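Local coordinates for colicin-M immunity protein (PDB 4AEQ) that protects cells that carry the colicin M plasmid against colicin M, the construct here being the YebF/Cmi-family part of the protein in its dimeric form, at residues I49-I54 and V69-E74; L42-P47 and E74-K79. All blocks are in the same frame, centred on the assembly; numbering follows the deposited sequence. Where two conformers were deposited one is given.

Interaction 1: residues I49-I54 and V69-E74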
ATOM      1  N   ILE A  49       9.883  16.301   2.160  1.00 24.35           N
ATOM      2  CA  ILE A  49       9.917  15.628   0.867  1.00 24.34           C
ATOM      3  C   ILE A  49      10.537  16.521  -0.203  1.00 26.48           C
ATOM      4  O   ILE A  49      10.121  17.665  -0.391  1.00 26.50           O
ATOM      5  CB  ILE A  49       8.513  15.193   0.399  1.00 24.46           C
ATOM      6  CG1 ILE A  49       7.804  14.352   1.465  1.00 23.67           C
ATOM      7  CG2 ILE A  49       8.608  14.418  -0.906  1.00 22.56           C
ATOM      8  CD1 ILE A  49       8.535  13.071   1.812  1.00 24.77           C
ATOM      9  N   THR A  50      11.545  15.994  -0.889  1.00 21.52           N
ATOM     10  CA  THR A  50      12.116  16.692  -2.031  0.53 22.97           C
ATOM     11  C   THR A  50      11.841  15.893  -3.297  1.00 23.98           C
ATOM     12  O   THR A  50      11.851  14.666  -3.292  1.00 22.54           O
ATOM     13  CB  THR A  50      13.623  16.955  -1.868  0.53 24.78           C
ATOM     14  OG1 THR A  50      14.279  15.756  -1.447  0.53 22.53           O
ATOM     15  CG2 THR A  50      13.863  18.043  -0.831  0.53 28.51           C
ATOM     16  N   TRP A  51      11.572  16.602  -4.382  1.00 23.27           N
ATOM     17  CA  TRP A  51      11.151  15.956  -5.614  1.00 23.91           C
ATOM     18  C   TRP A  51      12.260  15.835  -6.644  1.00 26.49           C
ATOM     19  O   TRP A  51      13.161  16.669  -6.711  1.00 30.84           O
ATOM     20  CB  TRP A  51       9.945  16.683  -6.209  1.00 23.30           C
ATOM     21  CG  TRP A  51       8.799  16.765  -5.260  1.00 23.45           C
ATOM     22  CD1 TRP A  51       8.378  17.866  -4.574  1.00 27.03           C
ATOM     23  CD2 TRP A  51       7.932  15.691  -4.869  1.00 22.45           C
ATOM     24  NE1 TRP A  51       7.296  17.549  -3.790  1.00 25.99           N
ATOM     25  CE2 TRP A  51       7.005  16.224  -3.950  1.00 25.94           C
ATOM     26  CE3 TRP A  51       7.853  14.338  -5.206  1.00 18.62           C
ATOM     27  CZ2 TRP A  51       6.006  15.445  -3.371  1.00 24.93           C
ATOM     28  CZ3 TRP A  51       6.859  13.570  -4.630  1.00 22.21           C
ATOM     29  CH2 TRP A  51       5.950  14.124  -3.722  1.00 24.87           C
ATOM     30  N   GLU A  52      12.197  14.760  -7.420  1.00 23.04           N
ATOM     31  CA  GLU A  52      13.097  14.556  -8.541  1.00 27.32           C
ATOM     32  C   GLU A  52      12.252  14.549  -9.810  1.00 27.06           C
ATOM     33  O   GLU A  52      11.045  14.311  -9.752  1.00 23.75           O
ATOM     34  CB  GLU A  52      13.860  13.248  -8.367  1.00 32.43           C
ATOM     35  CG  GLU A  52      14.599  13.185  -7.037  1.00 40.74           C
ATOM     36  CD  GLU A  52      15.350  11.889  -6.823  1.00 48.09           C
ATOM     37  OE1 GLU A  52      15.215  10.964  -7.654  1.00 47.65           O
ATOM     38  OE2 GLU A  52      16.078  11.802  -5.812  1.00 52.00           O
ATOM     39  N   LYS A  53      12.864  14.852 -10.949  1.00 26.90           N
ATOM     40  CA  LYS A  53      12.102  14.977 -12.187  1.00 28.74           C
ATOM     41  C   LYS A  53      11.329  13.708 -12.525  1.00 25.91           C
ATOM     42  O   LYS A  53      11.848  12.599 -12.412  1.00 28.10           O
ATOM     43  CB  LYS A  53      13.003  15.372 -13.360  1.00 36.74           C
ATOM     44  CG  LYS A  53      12.257  15.437 -14.686  1.00 42.52           C
ATOM     45  CD  LYS A  53      13.177  15.806 -15.836  1.00 49.72           C
ATOM     46  CE  LYS A  53      14.483  15.035 -15.764  1.00 52.77           C
ATOM     47  NZ  LYS A  53      15.066  14.830 -17.115  1.00 56.23           N
ATOM     48  N   ILE A  54      10.078  13.886 -12.930  1.00 25.34           N
ATOM     49  CA  ILE A  54       9.246  12.778 -13.367  1.00 26.23           C
ATOM     50  C   ILE A  54       9.452  12.515 -14.856  1.00 30.33           C
ATOM     51  O   ILE A  54       9.299  13.420 -15.679  1.00 31.34           O
ATOM     52  CB  ILE A  54       7.757  13.072 -13.114  1.00 26.51           C
ATOM     53  CG1 ILE A  54       7.482  13.184 -11.611  1.00 21.80           C
ATOM     54  CG2 ILE A  54       6.882  11.998 -13.748  1.00 29.26           C
ATOM     55  CD1 ILE A  54       6.062  13.596 -11.274  1.00 19.56           C
ATOM     56  N   VAL A  69       6.971   8.504  -9.753  1.00 11.84           N
ATOM     57  CA  VAL A  69       7.326   9.727  -9.068  1.00 12.70           C
ATOM     58  C   VAL A  69       8.450   9.439  -8.085  1.00 12.67           C
ATOM     59  O   VAL A  69       8.219   8.889  -7.006  1.00 15.13           O
ATOM     60  CB  VAL A  69       6.117  10.234  -8.264  1.00 12.27           C
ATOM     61  CG1 VAL A  69       6.429  11.555  -7.577  1.00 15.63           C
ATOM     62  CG2 VAL A  69       4.892  10.354  -9.171  1.00 16.04           C
ATOM     63  N   PRO A  70       9.675   9.838  -8.446  1.00 15.02           N
ATOM     64  CA  PRO A  70      10.826   9.712  -7.553  1.00 15.75           C
ATOM     65  C   PRO A  70      10.827  10.820  -6.519  1.00 16.60           C
ATOM     66  O   PRO A  70      10.459  11.951  -6.838  1.00 14.70           O
ATOM     67  CB  PRO A  70      12.015   9.860  -8.500  1.00 16.94           C
ATOM     68  CG  PRO A  70      11.507  10.739  -9.586  1.00 19.32           C
ATOM     69  CD  PRO A  70      10.050  10.390  -9.760  1.00 16.01           C
ATOM     70  N   PHE A  71      11.261  10.520  -5.302  1.00 14.16           N
ATOM     71  CA  PHE A  71      11.404  11.570  -4.302  1.00 12.22           C
ATOM     72  C   PHE A  71      12.377  11.144  -3.216  1.00 15.10           C
ATOM     73  O   PHE A  71      12.693   9.967  -3.090  1.00 13.43           O
ATOM     74  CB  PHE A  71      10.045  11.968  -3.704  1.00 14.22           C
ATOM     75  CG  PHE A  71       9.351  10.858  -2.960  1.00 15.65           C
ATOM     76  CD1 PHE A  71       8.544   9.951  -3.630  1.00 15.79           C
ATOM     77  CD2 PHE A  71       9.481  10.739  -1.586  1.00 15.76           C
ATOM     78  CE1 PHE A  71       7.895   8.938  -2.949  1.00 14.99           C
ATOM     79  CE2 PHE A  71       8.838   9.725  -0.899  1.00 14.47           C
ATOM     80  CZ  PHE A  71       8.044   8.825  -1.578  1.00 16.13           C
ATOM     81  N   LYS A  72      12.858  12.114  -2.453  1.00 15.71           N
ATOM     82  CA  LYS A  72      13.709  11.850  -1.305  1.00 18.69           C
ATOM     83  C   LYS A  72      12.989  12.313  -0.048  1.00 19.83           C
ATOM     84  O   LYS A  72      12.367  13.369  -0.042  1.00 21.71           O
ATOM     85  CB  LYS A  72      15.036  12.592  -1.449  1.00 20.82           C
ATOM     86  CG  LYS A  72      15.945  12.027  -2.522  1.00 25.74           C
ATOM     87  CD  LYS A  72      17.093  12.972  -2.838  1.00 36.17           C
ATOM     88  CE  LYS A  72      16.602  14.201  -3.587  1.00 43.43           C
ATOM     89  NZ  LYS A  72      17.718  15.109  -3.976  1.00 48.11           N
ATOM     90  N   ALA A  73      13.060  11.513   1.008  1.00 17.51           N
ATOM     91  CA  ALA A  73      12.488  11.892   2.293  1.00 18.38           C
ATOM     92  C   ALA A  73      13.628  12.136   3.277  1.00 18.40           C
ATOM     93  O   ALA A  73      14.553  11.332   3.360  1.00 18.33           O
ATOM     94  CB  ALA A  73      11.558  10.801   2.804  1.00 19.72           C
ATOM     95  N   GLU A  74      13.559  13.245   4.009  1.00 17.76           N
ATOM     96  CA  GLU A  74      14.644  13.666   4.891  1.00 22.51           C
ATOM     97  C   GLU A  74      14.159  13.865   6.318  1.00 21.26           C
ATOM     98  O   GLU A  74      13.251  14.657   6.568  1.00 24.40           O
ATOM     99  CB  GLU A  74      15.270  14.965   4.379  1.00 33.77           C
ATOM    100  CG  GLU A  74      15.658  14.922   2.914  1.00 44.74           C
ATOM    101  CD  GLU A  74      14.938  15.968   2.081  1.00 51.05           C
ATOM    102  OE1 GLU A  74      15.328  17.155   2.146  1.00 54.05           O
ATOM    103  OE2 GLU A  74      13.985  15.599   1.360  1.00 48.48           O
TER
HETATM  104  O   HOH W   1       8.946  13.618  -8.368  1.00 23.20           O
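Thr50 and Lys72 face each other as an antiparallel hydrogen-bonded pair. Thr50 N gives a nearly straight bond to Lys72 O (2.9 Å, 172° at the hydrogen) that lies in the carbonyl plane, and Lys72 N returns one to Thr50 O. In one of two deposited conformers, Thr50 OG1, held between its own backbone N and carbonyl carbon (chi1 48°), donates to Glu74 OE2 at 2.8 Å; a bend at chi2 turns the Glu74 carboxylate toward Thr50, and OG1 meets it from above its plane. Beyond the non-hydrogen-bonded pair Trp51-Phe71 the pairing loosens: Glu52 N reaches Pro70 O only weakly (3.4 Å), and a water donates to both Glu52 O and Pro70 O.

The face bearing Ile49, Trp51, Phe71 and Ala73 is apolar. Trp51 brings the CZ3 corner of its indole to Val69 CG1 (3.6 Å) and CE3 to Phe71 CB; its six-membered ring and the Phe71 ring form an oblique pair, planes at 59°. Ile49 CG2, anti to its own N, sits 3.7 Å above one indole face, off-centre, and also touches Phe71 CD2, while Ile49 CD1 meets Ala73 CB.

Farther out, Tyr82 of strand 79-87 packs against Phe71, and Tyr28 of the second subunit meets the Phe71 ring edge-to-face. The strand outermost within this chain is thus paired into a four-stranded antiparallel sheet whose apolar face receives a helix of the dimer partner.

Interaction 2: residues L42-P47 and E74-K79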
ATOM      1  N   LEU A  42      14.665   7.602   9.466  1.00 20.17           N
ATOM      2  CA  LEU A  42      14.605   9.029   9.192  1.00 18.88           C
ATOM      3  C   LEU A  42      14.571   9.803  10.501  1.00 19.37           C
ATOM      4  O   LEU A  42      15.016  10.945  10.569  1.00 23.46           O
ATOM      5  CB  LEU A  42      13.381   9.365   8.337  1.00 18.14           C
ATOM      6  CG  LEU A  42      13.375   8.791   6.919  1.00 23.15           C
ATOM      7  CD1 LEU A  42      12.080   9.140   6.208  1.00 22.27           C
ATOM      8  CD2 LEU A  42      14.574   9.296   6.127  1.00 27.21           C
ATOM      9  N   GLY A  43      14.047   9.163  11.542  1.00 17.38           N
ATOM     10  CA  GLY A  43      13.950   9.779  12.849  1.00 20.74           C
ATOM     11  C   GLY A  43      12.687  10.604  13.007  1.00 24.23           C
ATOM     12  O   GLY A  43      12.548  11.352  13.972  1.00 26.94           O
ATOM     13  N   THR A  44      11.775  10.483  12.049  1.00 22.03           N
ATOM     14  CA  THR A  44      10.507  11.195  12.118  1.00 22.61           C
ATOM     15  C   THR A  44       9.420  10.482  11.322  1.00 22.90           C
ATOM     16  O   THR A  44       9.712   9.761  10.366  1.00 21.36           O
ATOM     17  CB  THR A  44      10.655  12.629  11.585  1.00 25.49           C
ATOM     18  OG1 THR A  44       9.398  13.312  11.678  1.00 27.02           O
ATOM     19  CG2 THR A  44      11.115  12.608  10.134  1.00 21.62           C
ATOM     20  N   GLU A  45       8.169  10.688  11.723  1.00 22.95           N
ATOM     21  CA  GLU A  45       7.017  10.221  10.957  1.00 26.30           C
ATOM     22  C   GLU A  45       6.698  11.182   9.820  1.00 25.72           C
ATOM     23  O   GLU A  45       5.998  10.830   8.870  1.00 27.29           O
ATOM     24  CB  GLU A  45       5.785  10.090  11.857  1.00 34.10           C
ATOM     25  CG  GLU A  45       5.593   8.718  12.475  1.00 40.80           C
ATOM     26  CD  GLU A  45       4.282   8.608  13.230  1.00 46.07           C
ATOM     27  OE1 GLU A  45       3.581   9.636  13.356  1.00 48.13           O
ATOM     28  OE2 GLU A  45       3.951   7.496  13.692  1.00 47.04           O
ATOM     29  N   ILE A  46       7.208  12.405   9.926  1.00 23.24           N
ATOM     30  CA  ILE A  46       6.886  13.448   8.962  1.00 23.37           C
ATOM     31  C   ILE A  46       8.138  14.061   8.345  1.00 22.95           C
ATOM     32  O   ILE A  46       8.454  15.224   8.597  1.00 26.05           O
ATOM     33  CB  ILE A  46       6.050  14.559   9.616  1.00 28.68           C
ATOM     34  CG1 ILE A  46       4.939  13.941  10.469  1.00 30.84           C
ATOM     35  CG2 ILE A  46       5.478  15.486   8.558  1.00 29.77           C
ATOM     36  CD1 ILE A  46       4.316  14.901  11.453  1.00 36.74           C
ATOM     37  N   PRO A  47       8.853  13.280   7.520  1.00 20.64           N
ATOM     38  CA  PRO A  47      10.064  13.774   6.861  1.00 20.41           C
ATOM     39  C   PRO A  47       9.739  14.872   5.861  1.00 20.50           C
ATOM     40  O   PRO A  47       8.595  14.979   5.418  1.00 19.38           O
ATOM     41  CB  PRO A  47      10.582  12.540   6.119  1.00 20.45           C
ATOM     42  CG  PRO A  47       9.381  11.690   5.911  1.00 22.16           C
ATOM     43  CD  PRO A  47       8.539  11.894   7.134  1.00 21.88           C
ATOM     44  N   GLU A  74      13.559  13.245   4.009  1.00 17.76           N
ATOM     45  CA  GLU A  74      14.644  13.666   4.891  1.00 22.51           C
ATOM     46  C   GLU A  74      14.159  13.865   6.318  1.00 21.26           C
ATOM     47  O   GLU A  74      13.251  14.657   6.568  1.00 24.40           O
ATOM     48  CB  GLU A  74      15.270  14.965   4.379  1.00 33.77           C
ATOM     49  CG  GLU A  74      15.658  14.922   2.914  1.00 44.74           C
ATOM     50  CD  GLU A  74      14.938  15.968   2.081  1.00 51.05           C
ATOM     51  OE1 GLU A  74      15.328  17.155   2.146  1.00 54.05           O
ATOM     52  OE2 GLU A  74      13.985  15.599   1.360  1.00 48.48           O
ATOM     53  N   GLY A  75      14.733  13.096   7.239  1.00 18.68           N
ATOM     54  CA  GLY A  75      14.521  13.285   8.660  1.00 19.55           C
ATOM     55  C   GLY A  75      15.758  13.850   9.332  1.00 26.41           C
ATOM     56  O   GLY A  75      16.782  14.068   8.684  1.00 28.80           O
ATOM     57  N   PRO A  76      15.679  14.091  10.645  1.00 25.91           N
ATOM     58  CA  PRO A  76      16.878  14.523  11.366  1.00 27.63           C
ATOM     59  C   PRO A  76      17.915  13.406  11.487  1.00 27.44           C
ATOM     60  O   PRO A  76      19.103  13.695  11.625  1.00 31.22           O
ATOM     61  CB  PRO A  76      16.336  14.907  12.746  1.00 33.29           C
ATOM     62  CG  PRO A  76      15.078  14.122  12.896  1.00 32.13           C
ATOM     63  CD  PRO A  76      14.496  13.995  11.515  1.00 26.59           C
ATOM     64  N   ASP A  77      17.469  12.153  11.457  1.00 24.57           N
ATOM     65  CA  ASP A  77      18.376  11.015  11.582  1.00 27.21           C
ATOM     66  C   ASP A  77      18.883  10.470  10.247  1.00 25.46           C
ATOM     67  O   ASP A  77      19.801   9.651  10.223  1.00 22.16           O
ATOM     68  CB  ASP A  77      17.704   9.875  12.350  1.00 36.90           C
ATOM     69  CG  ASP A  77      17.574  10.163  13.831  1.00 52.39           C
ATOM     70  OD1 ASP A  77      17.565  11.353  14.210  1.00 58.57           O
ATOM     71  OD2 ASP A  77      17.482   9.196  14.619  1.00 57.84           O
ATOM     72  N   GLY A  78      18.304  10.917   9.138  1.00 19.03           N
ATOM     73  CA  GLY A  78      18.680  10.342   7.859  1.00 20.46           C
ATOM     74  C   GLY A  78      17.845  10.743   6.660  1.00 18.49           C
ATOM     75  O   GLY A  78      17.010  11.643   6.731  1.00 23.35           O
ATOM     76  N   LYS A  79      18.084  10.058   5.547  1.00 17.36           N
ATOM     77  CA  LYS A  79      17.487  10.413   4.268  1.00 20.22           C
ATOM     78  C   LYS A  79      17.303   9.141   3.448  1.00 18.80           C
ATOM     79  O   LYS A  79      18.136   8.242   3.512  1.00 17.73           O
ATOM     80  CB  LYS A  79      18.419  11.383   3.537  1.00 30.23           C
ATOM     81  CG  LYS A  79      17.804  12.126   2.370  1.00 36.74           C
ATOM     82  CD  LYS A  79      18.632  13.364   2.049  1.00 42.71           C
ATOM     83  CE  LYS A  79      18.049  14.155   0.886  1.00 46.47           C
ATOM     84  NZ  LYS A  79      18.564  15.555   0.862  1.00 50.09           N
TER
HETATM   85  O   HOH W   2      14.557  11.621  15.946  1.00 48.97           O
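Leu42 sends CG anti to its carbonyl carbon; chi2 of 177° then extends CD1 away from CA and leaves CD2, the other branch, beside the backbone of the opposing turn, 3.4 Å from Gly78 O. In Thr44 the trans chi1 sets OG1 to accept from Ile46 N, two residues on, forming an ST turn, and leaves CG2 lying against Gly75 CA (3.8 Å) and Pro76 CD.

The polar centre is Leu42 O. It accepts from Asp77 N at 2.9 Å, with 150° at the hydrogen, but the donor stands 43° out of the carbonyl plane. Gly75 CA adds a CA-H...O contact to Leu42 O at 3.1 Å. Gly43 leaves the helix with positive phi and packs its CA against Asp77 CG. Within 74-79, Gly75 N bonds to Gly78 O, holding the turn closed.

Pro47 CB rests 3.4 Å from Glu74 O, and Tyr28 of the second subunit packs on both Leu42 and Pro47. Water bridges Gly43 O and, weakly, Asp77 OD1. One carbonyl from the last turn of helix 17-42 thus finds its donor in the hairpin turn, so the join rests on backbone chemistry and close glycine contacts, with no salt bridge across it.

The centres of interactions 1 and 2 lie about 14 Å apart, and Glu74 belongs to both. Along the chain the order is 42-47, 49-54, 69-74, 74-79, which nests interaction 1 inside the loop that interaction 2 closes. Strand 66-74 pairs with strand 48-51 in interaction 1, then runs into the turn toward strand 79-87 that meets the end of helix 17-42 in interaction 2. Direct packing joins the two: Ala73 CB touches Pro47 CB at 3.9 Å, and Ala73 O meets Leu42 CD2. Both also touch the second subunit, Tyr28 of which reaches Phe71, Ala73, Leu42 and Pro47, so the helix-to-sheet connection borders the dimer interface.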